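Local atomic coordinates of 3,6-diketocamphane 1,6-monooxygenase (Pseudomonas putida, PDB entry 4UWM), a protein that catalyses the FMNH2- and oxygen-dependent Baeyer-Villiger conversion of a diketocamphane to its lactone, a step in bacterial degradation of (-)-camphor. Residues A[59-64]-A[73-78]; A[93-96]-A[102-105]; A[260-265]-A[269-274]; A[256-261]-A[275-280]. All blocks are in the same frame, centred on the assembly; numbering follows the deposited sequence.

In the fold
From the N terminus, contact 1 comes first: strand 72-79 returns alongside helix 57-65, closing the short loop between them. Helix 85-98 follows, and contact 2 brings its end against 102-105, the lead-in to strand 105-108. These two contacts adjoin, because the backbone of F73 is probably hydrogen-bonded to R102 and F104, just ahead of strand 105-108. Much later, strand 254-261 starts both remaining contacts. Contact 3 joins it to helix 265-274 and contact 4 to helix 276-291, so the chain span of contact 3 falls within that of contact 4, and both share F260. Contacts 2 and 3 lie about 35 Å apart, centre to centre, on opposite sides of the chain's centre.

Contact 1: residues A[59-64]-A[73-78]; sequences LLIAAA and FAPMAH. With FMN (flavin mononucleotide), chain C.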
loop_
_atom_site.group_PDB
_atom_site.type_symbol
_atom_site.label_atom_id
_atom_site.label_comp_id
_atom_site.label_asym_id
_atom_site.label_seq_id
_atom_site.Cartn_x
_atom_site.Cartn_y
_atom_site.Cartn_z
ATOM N N LEU A 59 0.804 3.659 0.763
ATOM C CA LEU A 59 1.535 3.583 -0.516
ATOM C C LEU A 59 2.623 4.654 -0.613
ATOM O O LEU A 59 3.755 4.381 -1.065
ATOM C CB LEU A 59 0.591 3.687 -1.733
ATOM C CG LEU A 59 -0.488 2.623 -1.951
ATOM C CD1 LEU A 59 -1.067 2.709 -3.365
ATOM C CD2 LEU A 59 0.014 1.234 -1.715
ATOM N N LEU A 60 2.286 5.853 -0.175
ATOM C CA LEU A 60 3.227 6.962 -0.217
ATOM C C LEU A 60 4.339 6.749 0.814
ATOM O O LEU A 60 5.518 6.961 0.527
ATOM C CB LEU A 60 2.488 8.266 0.049
ATOM C CG LEU A 60 3.335 9.539 0.168
ATOM C CD1 LEU A 60 4.256 9.706 -1.043
ATOM C CD2 LEU A 60 2.417 10.732 0.359
ATOM N N ILE A 61 3.958 6.287 2.007
ATOM C CA ILE A 61 4.947 5.972 3.053
ATOM C C ILE A 61 5.939 4.923 2.547
ATOM O O ILE A 61 7.162 5.090 2.668
ATOM C CB ILE A 61 4.268 5.471 4.345
ATOM C CG1 ILE A 61 3.428 6.576 4.992
ATOM C CG2 ILE A 61 5.328 4.937 5.313
ATOM C CD1 ILE A 61 2.534 6.150 6.167
ATOM N N ALA A 62 5.413 3.844 1.969
ATOM C CA ALA A 62 6.256 2.801 1.394
ATOM C C ALA A 62 7.186 3.315 0.285
ATOM O O ALA A 62 8.371 2.930 0.207
ATOM C CB ALA A 62 5.405 1.639 0.885
ATOM N N ALA A 63 6.653 4.181 -0.574
ATOM C CA ALA A 63 7.454 4.775 -1.657
ATOM C C ALA A 63 8.573 5.722 -1.183
ATOM O O ALA A 63 9.579 5.869 -1.862
ATOM C CB ALA A 63 6.561 5.489 -2.667
ATOM N N ALA A 64 8.371 6.366 -0.045
ATOM C CA ALA A 64 9.344 7.283 0.533
ATOM C C ALA A 64 10.290 6.614 1.530
ATOM O O ALA A 64 11.266 7.244 1.963
ATOM C CB ALA A 64 8.617 8.454 1.208
ATOM N N PHE A 73 7.172 8.214 9.817
ATOM C CA PHE A 73 5.905 8.345 9.067
ATOM C C PHE A 73 4.712 7.854 9.864
ATOM O O PHE A 73 4.850 6.930 10.655
ATOM C CB PHE A 73 5.974 7.544 7.772
ATOM C CG PHE A 73 6.990 8.040 6.802
ATOM C CD1 PHE A 73 6.677 9.070 5.916
ATOM C CD2 PHE A 73 8.244 7.457 6.737
ATOM C CE1 PHE A 73 7.611 9.518 4.998
ATOM C CE2 PHE A 73 9.189 7.899 5.806
ATOM C CZ PHE A 73 8.876 8.939 4.946
ATOM N N ALA A 74 3.545 8.456 9.647
ATOM C CA ALA A 74 2.313 7.947 10.217
ATOM C C ALA A 74 1.155 8.177 9.278
ATOM O O ALA A 74 0.955 9.302 8.806
ATOM C CB ALA A 74 2.011 8.614 11.565
ATOM N N PRO A 75 0.350 7.125 9.034
ATOM C CA PRO A 75 -0.970 7.410 8.496
ATOM C C PRO A 75 -1.756 8.173 9.551
ATOM O O PRO A 75 -1.724 7.815 10.754
ATOM C CB PRO A 75 -1.572 6.000 8.248
ATOM C CG PRO A 75 -0.867 5.126 9.219
ATOM C CD PRO A 75 0.531 5.693 9.362
ATOM N N MET A 76 -2.454 9.219 9.133
ATOM C CA MET A 76 -3.188 10.073 10.065
ATOM C C MET A 76 -4.536 10.490 9.487
ATOM O O MET A 76 -4.708 11.635 9.010
ATOM C CB MET A 76 -2.347 11.305 10.434
ATOM C CG MET A 76 -2.908 12.134 11.592
ATOM S SD MET A 76 -3.029 11.157 13.105
ATOM C CE MET A 76 -1.287 10.792 13.383
ATOM N N ALA A 77 -5.523 9.593 9.521
ATOM C CA ALA A 77 -5.462 8.274 10.188
ATOM C C ALA A 77 -5.934 7.154 9.268
ATOM O O ALA A 77 -6.767 7.376 8.374
ATOM C CB ALA A 77 -6.379 8.313 11.408
ATOM N N HIS A 78 -5.473 5.929 9.509
ATOM C CA HIS A 78 -6.191 4.788 8.920
ATOM C C HIS A 78 -7.601 4.735 9.486
ATOM O O HIS A 78 -7.792 4.821 10.706
ATOM C CB HIS A 78 -5.467 3.469 9.220
ATOM C CG HIS A 78 -4.278 3.209 8.357
ATOM N ND1 HIS A 78 -4.294 3.386 6.987
ATOM C CD2 HIS A 78 -3.055 2.707 8.658
ATOM C CE1 HIS A 78 -3.111 3.034 6.491
ATOM N NE2 HIS A 78 -2.335 2.642 7.486
HETATM N N1 FMN C . -8.815 13.581 11.246
HETATM C C2 FMN C . -7.702 12.813 11.065
HETATM O O2 FMN C . -7.705 11.627 11.457
HETATM N N3 FMN C . -6.583 13.280 10.482
HETATM C C4 FMN C . -6.482 14.539 10.036
HETATM O O4 FMN C . -5.419 14.920 9.505
HETATM C C4A FMN C . -7.651 15.451 10.188
HETATM N N5 FMN C . -7.631 16.733 9.757
HETATM C C5A FMN C . -8.705 17.548 9.904
HETATM C C6 FMN C . -8.647 18.869 9.451
HETATM C C7 FMN C . -9.741 19.722 9.594
HETATM C C7M FMN C . -9.657 21.144 9.098
HETATM C C8 FMN C . -10.984 19.208 10.240
HETATM C C8M FMN C . -12.195 20.082 10.420
HETATM C C9 FMN C . -11.045 17.893 10.693
HETATM C C9A FMN C . -9.954 17.037 10.555
HETATM N N10 FMN C . -10.009 15.697 11.020
HETATM C C10 FMN C . -8.862 14.878 10.841
HETATM C "C1'" FMN C . -11.235 15.167 11.645
HETATM C "C2'" FMN C . -11.172 15.231 13.164
HETATM O "O2'" FMN C . -9.917 14.694 13.579
HETATM C "C3'" FMN C . -12.307 14.425 13.790
HETATM O "O3'" FMN C . -13.409 15.310 14.039
HETATM C "C4'" FMN C . -11.843 13.738 15.076
HETATM O "O4'" FMN C . -11.095 12.555 14.762
HETATM C "C5'" FMN C . -12.985 13.391 16.024
HETATM O "O5'" FMN C . -13.050 14.471 16.946
HETATM P P FMN C . -13.865 14.425 18.323
HETATM O O1P FMN C . -13.725 13.048 18.890
HETATM O O2P FMN C . -13.123 15.475 19.096
HETATM O O3P FMN C . -15.261 14.797 17.907
#
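The carbonyl oxygen of M76 is held by two donors: the flavin ring nitrogen N3 of FMN, 2.9 Å from M76 O with an N-H...O angle of 143°, and the hydroxyl OG of S44. The FMN bond holds the pyrimidine end of the flavin at the break in strand 72-79, and S44, which also bonds FMN, helps to position the carbonyl. The peptide joining M76 to A77 is cis although no proline follows, a feature known from other members of the bacterial luciferase family, and A77 CB comes 3.6 Å from FMN O2. Behind this site, helix 57-65 runs nearly antiparallel to strand 72-79 (166° between the short segments), as in the beta-alpha-beta unit of a TIM barrel: the chain leaves strand 40-43, runs back along helix 57-65 and enters the parallel strand 72-79. I61 fills the gap between them. Its branched side chain touches with both arms: CG2 lies 3.6 Å from F73 CB, while the longer arm, extended by chi2 of 171°, carries CD1 to 3.8 Å from P75 CD. The F73 ring slides past I61 toward A64, whose methyl CB stands 3.8 Å from F73 CZ; a small alanine lets the ring come close to the helix. Beyond the helix, L59 and A62 pack on L59 of the second subunit.

Contact 2: residues A[93-96]-A[102-105]; sequences GWLS and RYFL
Apolar packing brings Y103 against the last turns of helix 85-98, with contacts at diametrically opposite atoms of its ring. S96 CB lies 4.0 Å from Y103 CD1, and L95 CD2 lies 4.2 Å from Y103 CE2. The backbones draw close beside the serine, where the CA atoms of S96 and Y103 are 5.6 Å apart; a residue as small as serine lets the ring root itself there, with Y103 CB only 4.1 Å from S96 CA. L95 and the tyrosine cross at about a right angle, the leucine swinging CD2 toward the ring because its CG is anti to the backbone N (chi1 -177°). Both are buried, and the apolar patch continues beyond them: L95 reaches I61 of helix 57-65, while Y103 rests on P75 and I92.

The polar ends of S96 and R102 find partners elsewhere. S96 OG accepts the backbone N-H of W191, which ties the helix to the loop containing that tryptophan. R102 turns its guanidinium to the C-terminal end of helix 57-65 and the loop after it, not to helix 85-98, with NH1 bonded to I71 O and T68 OG1, and NH2 to A65 O. Backbone bonds also join this lead-in to strand 72-79: R102 O and F104 N are both probably hydrogen-bonded to the backbone of F73. Helix end, connecting loop and following parallel strand make up the alpha-beta half of a barrel unit, as in the TIM-barrel fold of the luciferase-like monooxygenases.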
loop_
_atom_site.group_PDB
_atom_site.type_symbol
_atom_site.label_atom_id
_atom_site.label_comp_id
_atom_site.label_asym_id
_atom_site.label_seq_id
_atom_site.Cartn_x
_atom_site.Cartn_y
_atom_site.Cartn_z
ATOM N N GLY A 93 2.343 -3.858 10.515
ATOM C CA GLY A 93 3.553 -4.505 11.036
ATOM C C GLY A 93 4.679 -4.607 10.012
ATOM O O GLY A 93 5.858 -4.377 10.319
ATOM N N TRP A 94 4.327 -4.949 8.776
ATOM C CA TRP A 94 5.339 -5.153 7.767
ATOM C C TRP A 94 5.968 -3.801 7.390
ATOM O O TRP A 94 7.174 -3.705 7.223
ATOM C CB TRP A 94 4.723 -5.802 6.497
ATOM C CG TRP A 94 5.751 -6.220 5.471
ATOM C CD1 TRP A 94 6.896 -6.937 5.703
ATOM C CD2 TRP A 94 5.723 -5.965 4.048
ATOM N NE1 TRP A 94 7.577 -7.144 4.531
ATOM C CE2 TRP A 94 6.887 -6.557 3.497
ATOM C CE3 TRP A 94 4.840 -5.273 3.194
ATOM C CZ2 TRP A 94 7.188 -6.500 2.133
ATOM C CZ3 TRP A 94 5.138 -5.221 1.818
ATOM C CH2 TRP A 94 6.293 -5.833 1.303
ATOM N N LEU A 95 5.127 -2.786 7.254
ATOM C CA LEU A 95 5.600 -1.434 6.883
ATOM C C LEU A 95 6.464 -0.852 8.016
ATOM O O LEU A 95 7.505 -0.266 7.746
ATOM C CB LEU A 95 4.414 -0.530 6.551
ATOM C CG LEU A 95 4.761 0.912 6.078
ATOM C CD1 LEU A 95 5.803 0.876 4.971
ATOM C CD2 LEU A 95 3.487 1.640 5.620
ATOM N N SER A 96 6.038 -1.049 9.270
ATOM C CA SER A 96 6.855 -0.699 10.453
ATOM C C SER A 96 8.217 -1.374 10.373
ATOM O O SER A 96 9.246 -0.717 10.616
ATOM C CB SER A 96 6.132 -1.068 11.767
ATOM O OG SER A 96 7.017 -0.976 12.876
ATOM N N ARG A 102 10.648 3.634 12.245
ATOM C CA ARG A 102 10.387 5.055 11.974
ATOM C C ARG A 102 8.950 5.201 11.541
ATOM O O ARG A 102 8.684 5.645 10.411
ATOM C CB ARG A 102 11.284 5.602 10.851
ATOM C CG ARG A 102 12.784 5.496 11.082
ATOM C CD ARG A 102 13.571 6.154 9.957
ATOM N NE ARG A 102 13.594 5.410 8.698
ATOM C CZ ARG A 102 13.268 5.908 7.498
ATOM N NH1 ARG A 102 12.868 7.176 7.348
ATOM N NH2 ARG A 102 13.383 5.143 6.432
ATOM N N TYR A 103 8.025 4.863 12.442
ATOM C CA TYR A 103 6.626 4.697 12.071
ATOM C C TYR A 103 5.792 4.878 13.308
ATOM O O TYR A 103 6.207 4.469 14.381
ATOM C CB TYR A 103 6.429 3.276 11.464
ATOM C CG TYR A 103 5.002 2.968 11.127
ATOM C CD1 TYR A 103 4.148 2.422 12.085
ATOM C CD2 TYR A 103 4.491 3.242 9.857
ATOM C CE1 TYR A 103 2.826 2.177 11.801
ATOM C CE2 TYR A 103 3.158 2.991 9.554
ATOM C CZ TYR A 103 2.339 2.447 10.530
ATOM O OH TYR A 103 1.011 2.204 10.267
ATOM N N PHE A 104 4.629 5.511 13.180
ATOM C CA PHE A 104 3.593 5.364 14.192
ATOM C C PHE A 104 2.240 5.367 13.520
ATOM O O PHE A 104 2.140 5.690 12.335
ATOM C CB PHE A 104 3.714 6.367 15.375
ATOM C CG PHE A 104 3.609 7.821 14.991
ATOM C CD1 PHE A 104 4.695 8.486 14.426
ATOM C CD2 PHE A 104 2.428 8.535 15.238
ATOM C CE1 PHE A 104 4.603 9.831 14.084
ATOM C CE2 PHE A 104 2.329 9.880 14.887
ATOM C CZ PHE A 104 3.431 10.522 14.323
ATOM N N LEU A 105 1.206 4.996 14.266
ATOM C CA LEU A 105 -0.097 4.693 13.688
ATOM C C LEU A 105 -1.216 5.603 14.173
ATOM O O LEU A 105 -1.618 5.560 15.349
ATOM C CB LEU A 105 -0.450 3.213 13.972
ATOM C CG LEU A 105 -1.876 2.738 13.686
ATOM C CD1 LEU A 105 -2.161 2.732 12.179
ATOM C CD2 LEU A 105 -2.079 1.334 14.289
#

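Contact 3: residues A[260-265]-A[269-274]; sequences FCADTD and KRLVME
This is a strand-to-helix contact, apolar within and polar at its outer end, where F260 at the end of strand 254-261 meets L271 and V272 after the chain has turned through 262-264 into helix 265-274. F260 carries most of it. With CG anti to the backbone N (chi1 -168°), the ring reaches the helix and L271 CD1 comes at its edge, near the ring plane, 3.6 Å from F260 CE1. L271 CB lies almost as close, 3.7 Å from F260 CE1, so the leucine presents both its root and one methyl. V272 meets the base of the phenylalanine instead, its CG2 lying 3.6 Å from F260 CB as the two side chains slide past each other. A262 adds only a looser approach, CB to L271 CD1 at 4.4 Å.

The polar end belongs to the first helical turn. K269 N donates to D265 O across 3.1 Å, nearly straight at 169°, and T264 sits at the N-cap, its OG1 bonded to E267 N. D265, an acidic residue that probably suits the helix N terminus, also has OD1 bonded to T326 OG1 and S323 N, fastening the turn to the region where helix 324-338 begins, in the same chain. The K269 side chain runs extended away from the strand to salt bridges with D316 and E312, while K269 CB stays beside D265 O (3.5 Å). A strand followed by a capped helix that folds back onto it is the beta-alpha step of a TIM barrel, here away from the flavin site.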
loop_
_atom_site.group_PDB
_atom_site.type_symbol
_atom_site.label_atom_id
_atom_site.label_comp_id
_atom_site.label_asym_id
_atom_site.label_seq_id
_atom_site.Cartn_x
_atom_site.Cartn_y
_atom_site.Cartn_z
ATOM N N PHE A 260 3.991 29.624 7.811
ATOM C CA PHE A 260 4.857 30.033 6.711
ATOM C C PHE A 260 5.898 31.053 7.177
ATOM O O PHE A 260 5.576 32.021 7.880
ATOM C CB PHE A 260 4.056 30.543 5.513
ATOM C CG PHE A 260 4.886 30.696 4.263
ATOM C CD1 PHE A 260 5.623 31.862 4.030
ATOM C CD2 PHE A 260 4.956 29.670 3.330
ATOM C CE1 PHE A 260 6.396 31.995 2.887
ATOM C CE2 PHE A 260 5.731 29.798 2.186
ATOM C CZ PHE A 260 6.455 30.960 1.962
ATOM N N CYS A 261 7.142 30.797 6.788
ATOM C CA CYS A 261 8.279 31.598 7.214
ATOM C C CYS A 261 9.074 32.131 6.021
ATOM O O CYS A 261 9.266 31.422 5.041
ATOM C CB CYS A 261 9.180 30.746 8.100
ATOM S SG CYS A 261 10.285 31.676 9.163
ATOM N N ALA A 262 9.529 33.377 6.126
ATOM C CA ALA A 262 10.389 33.992 5.124
ATOM C C ALA A 262 11.361 34.959 5.816
ATOM O O ALA A 262 11.346 35.079 7.052
ATOM C CB ALA A 262 9.556 34.699 4.068
ATOM N N ASP A 263 12.204 35.626 5.025
ATOM C CA ASP A 263 13.203 36.559 5.561
ATOM C C ASP A 263 12.590 37.716 6.354
ATOM O O ASP A 263 13.102 38.080 7.412
ATOM C CB ASP A 263 14.118 37.079 4.448
ATOM C CG ASP A 263 15.122 36.038 3.990
ATOM O OD1 ASP A 263 15.380 35.088 4.757
ATOM O OD2 ASP A 263 15.654 36.164 2.867
ATOM N N THR A 264 11.484 38.270 5.854
ATOM C CA THR A 264 10.778 39.367 6.527
ATOM C C THR A 264 9.282 39.092 6.670
ATOM O O THR A 264 8.700 38.347 5.883
ATOM C CB THR A 264 10.936 40.715 5.779
ATOM O OG1 THR A 264 10.147 40.704 4.579
ATOM C CG2 THR A 264 12.414 41.009 5.443
ATOM N N ASP A 265 8.671 39.727 7.665
ATOM C CA ASP A 265 7.229 39.660 7.892
ATOM C C ASP A 265 6.412 40.053 6.672
ATOM O O ASP A 265 5.350 39.475 6.415
ATOM C CB ASP A 265 6.838 40.550 9.070
ATOM C CG ASP A 265 7.402 40.057 10.377
ATOM O OD1 ASP A 265 8.398 39.303 10.348
ATOM O OD2 ASP A 265 6.853 40.425 11.436
ATOM N N LYS A 269 3.887 37.263 4.760
ATOM C CA LYS A 269 2.469 37.565 4.591
ATOM C C LYS A 269 2.063 37.574 3.116
ATOM O O LYS A 269 1.027 37.010 2.762
ATOM C CB LYS A 269 2.087 38.889 5.281
ATOM C CG LYS A 269 0.644 39.310 5.049
ATOM C CD LYS A 269 0.190 40.442 5.956
ATOM C CE LYS A 269 -1.215 40.877 5.561
ATOM N NZ LYS A 269 -1.886 41.696 6.606
ATOM N N ARG A 270 2.878 38.211 2.270
ATOM C CA ARG A 270 2.555 38.333 0.848
ATOM C C ARG A 270 2.537 36.969 0.156
ATOM O O ARG A 270 1.645 36.691 -0.641
ATOM C CB ARG A 270 3.520 39.282 0.133
ATOM C CG ARG A 270 3.026 39.723 -1.240
ATOM C CD ARG A 270 4.091 40.498 -2.007
ATOM N NE ARG A 270 5.300 39.705 -2.220
ATOM C CZ ARG A 270 5.385 38.665 -3.045
ATOM N NH1 ARG A 270 4.326 38.269 -3.745
ATOM N NH2 ARG A 270 6.532 38.011 -3.157
ATOM N N LEU A 271 3.515 36.125 0.468
ATOM C CA LEU A 271 3.594 34.786 -0.111
ATOM C C LEU A 271 2.387 33.912 0.270
ATOM O O LEU A 271 1.896 33.134 -0.552
ATOM C CB LEU A 271 4.924 34.119 0.263
ATOM C CG LEU A 271 6.161 34.628 -0.499
ATOM C CD1 LEU A 271 7.445 34.196 0.194
ATOM C CD2 LEU A 271 6.177 34.232 -1.969
ATOM N N VAL A 272 1.914 34.072 1.505
ATOM C CA VAL A 272 0.701 33.407 1.978
ATOM C C VAL A 272 -0.521 33.944 1.250
ATOM O O VAL A 272 -1.283 33.179 0.664
ATOM C CB VAL A 272 0.505 33.567 3.512
ATOM C CG1 VAL A 272 -0.855 33.037 3.955
ATOM C CG2 VAL A 272 1.616 32.889 4.285
ATOM N N MET A 273 -0.705 35.264 1.277
ATOM C CA MET A 273 -1.874 35.897 0.660
ATOM C C MET A 273 -1.974 35.606 -0.830
ATOM O O MET A 273 -3.072 35.388 -1.363
ATOM C CB MET A 273 -1.846 37.425 0.852
ATOM C CG MET A 273 -1.899 37.923 2.285
ATOM S SD MET A 273 -3.446 37.618 3.143
ATOM C CE MET A 273 -4.619 38.572 2.179
ATOM N N GLU A 274 -0.835 35.621 -1.508
ATOM C CA GLU A 274 -0.813 35.518 -2.963
ATOM C C GLU A 274 -0.475 34.123 -3.482
ATOM O O GLU A 274 -0.554 33.888 -4.687
ATOM C CB GLU A 274 0.151 36.565 -3.554
ATOM C CG GLU A 274 -0.366 38.001 -3.473
ATOM C CD GLU A 274 0.614 39.048 -4.001
ATOM O OE1 GLU A 274 1.603 38.693 -4.675
ATOM O OE2 GLU A 274 0.390 40.248 -3.738
#

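Contact 4: residues A[256-261]-A[275-280]; sequences SHTVFC and GPIGYC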
loop_
_atom_site.group_PDB
_atom_site.type_symbol
_atom_site.label_atom_id
_atom_site.label_comp_id
_atom_site.label_asym_id
_atom_site.label_seq_id
_atom_site.Cartn_x
_atom_site.Cartn_y
_atom_site.Cartn_z
ATOM N N SER A 256 -1.418 20.869 14.930
ATOM C CA SER A 256 -1.342 21.270 13.530
ATOM C C SER A 256 -1.671 22.758 13.362
ATOM O O SER A 256 -2.693 23.225 13.873
ATOM C CB SER A 256 -2.296 20.403 12.699
ATOM O OG SER A 256 -2.442 20.899 11.383
ATOM N N HIS A 257 -0.812 23.473 12.649
ATOM C CA HIS A 257 -0.947 24.903 12.397
ATOM C C HIS A 257 -0.646 25.153 10.931
ATOM O O HIS A 257 0.144 24.417 10.318
ATOM C CB HIS A 257 0.097 25.707 13.194
ATOM C CG HIS A 257 -0.169 25.802 14.664
ATOM N ND1 HIS A 257 -0.989 26.767 15.210
ATOM C CD2 HIS A 257 0.302 25.075 15.703
ATOM C CE1 HIS A 257 -1.022 26.618 16.524
ATOM N NE2 HIS A 257 -0.243 25.601 16.849
ATOM N N THR A 258 -1.241 26.212 10.390
ATOM C CA THR A 258 -0.818 26.771 9.112
ATOM C C THR A 258 0.371 27.695 9.412
ATOM O O THR A 258 0.254 28.615 10.229
ATOM C CB THR A 258 -1.974 27.537 8.457
ATOM O OG1 THR A 258 -3.083 26.650 8.282
ATOM C CG2 THR A 258 -1.553 28.138 7.110
ATOM N N VAL A 259 1.515 27.408 8.791
ATOM C CA VAL A 259 2.799 27.999 9.159
ATOM C C VAL A 259 3.561 28.365 7.901
ATOM O O VAL A 259 3.753 27.533 7.019
ATOM C CB VAL A 259 3.687 27.037 9.994
ATOM C CG1 VAL A 259 4.941 27.741 10.490
ATOM C CG2 VAL A 259 2.931 26.476 11.174
ATOM N N PHE A 260 3.991 29.624 7.811
ATOM C CA PHE A 260 4.857 30.033 6.711
ATOM C C PHE A 260 5.898 31.053 7.177
ATOM O O PHE A 260 5.576 32.021 7.880
ATOM C CB PHE A 260 4.056 30.543 5.513
ATOM C CG PHE A 260 4.886 30.696 4.263
ATOM C CD1 PHE A 260 5.623 31.862 4.030
ATOM C CD2 PHE A 260 4.956 29.670 3.330
ATOM C CE1 PHE A 260 6.396 31.995 2.887
ATOM C CE2 PHE A 260 5.731 29.798 2.186
ATOM C CZ PHE A 260 6.455 30.960 1.962
ATOM N N CYS A 261 7.142 30.797 6.788
ATOM C CA CYS A 261 8.279 31.598 7.214
ATOM C C CYS A 261 9.074 32.131 6.021
ATOM O O CYS A 261 9.266 31.422 5.041
ATOM C CB CYS A 261 9.180 30.746 8.100
ATOM S SG CYS A 261 10.285 31.676 9.163
ATOM N N GLY A 275 -0.116 33.199 -2.587
ATOM C CA GLY A 275 0.298 31.854 -3.008
ATOM C C GLY A 275 -0.704 30.719 -2.777
ATOM O O GLY A 275 -1.888 30.970 -2.548
ATOM N N PRO A 276 -0.231 29.458 -2.867
ATOM C CA PRO A 276 -1.033 28.232 -2.682
ATOM C C PRO A 276 -1.891 28.218 -1.408
ATOM O O PRO A 276 -3.033 27.785 -1.462
ATOM C CB PRO A 276 0.033 27.147 -2.591
ATOM C CG PRO A 276 1.111 27.637 -3.500
ATOM C CD PRO A 276 1.144 29.139 -3.312
ATOM N N ILE A 277 -1.340 28.680 -0.291
ATOM C CA ILE A 277 -2.065 28.700 0.995
ATOM C C ILE A 277 -3.294 29.612 0.929
ATOM O O ILE A 277 -4.415 29.171 1.165
ATOM C CB ILE A 277 -1.131 29.041 2.177
ATOM C CG1 ILE A 277 0.020 28.038 2.236
ATOM C CG2 ILE A 277 -1.887 29.123 3.503
ATOM C CD1 ILE A 277 1.201 28.437 3.098
ATOM N N GLY A 278 -3.091 30.875 0.547
ATOM C CA GLY A 278 -4.212 31.793 0.399
ATOM C C GLY A 278 -5.232 31.308 -0.597
ATOM O O GLY A 278 -6.425 31.490 -0.387
ATOM N N TYR A 279 -4.768 30.682 -1.684
ATOM C CA TYR A 279 -5.663 30.120 -2.699
ATOM C C TYR A 279 -6.596 29.026 -2.135
ATOM O O TYR A 279 -7.814 29.035 -2.370
ATOM C CB TYR A 279 -4.874 29.573 -3.912
ATOM C CG TYR A 279 -5.778 29.005 -4.975
ATOM C CD1 TYR A 279 -6.476 29.843 -5.851
ATOM C CD2 TYR A 279 -5.991 27.628 -5.076
ATOM C CE1 TYR A 279 -7.340 29.324 -6.808
ATOM C CE2 TYR A 279 -6.849 27.104 -6.023
ATOM C CZ TYR A 279 -7.515 27.958 -6.893
ATOM O OH TYR A 279 -8.359 27.437 -7.838
ATOM N N CYS A 280 -6.007 28.086 -1.399
ATOM C CA CYS A 280 -6.769 26.963 -0.830
ATOM C C CYS A 280 -7.798 27.493 0.172
ATOM O O CYS A 280 -8.983 27.164 0.096
ATOM C CB CYS A 280 -5.822 25.984 -0.140
ATOM S SG CYS A 280 -6.674 24.574 0.616
#
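A second helix packs here on a barrel strand already faced by a first: I277, in the opening turn of helix 276-291, sits against T258 and F260 of strand 254-261. T258 and F260, two residues apart, both direct their side chains toward the helix. Isoleucine suits the position because its two arms separate: CG2 comes 3.8 Å from T258 CG2, and CD1, on the longer arm extended by chi2 of 165°, stands 4.0 Å from F260 CD2. The same isoleucine touches V272 of the preceding helix, so it fills the corner where the two helices and the strand converge.

The two helices are separated at G275, which leaves one helix and occupies the N-cap position of the next. With no side chain it avoids crowding against the ring of P276, and proline fits the first helical turn, where an amide N-H is not needed. G275 O accepts from Y279 N at 3.0 Å to start the new helix.

On T258 the methyl serves the packing while OG1, turned beside the backbone N (chi1 -58°), is hydrogen-bonded to a triethylene glycol molecule, probably from the crystallisation liquor. The side chain of T258 lies about 9 Å from the bound FMN, consistent with this strand bordering the flavin pocket of a luciferase-like TIM barrel.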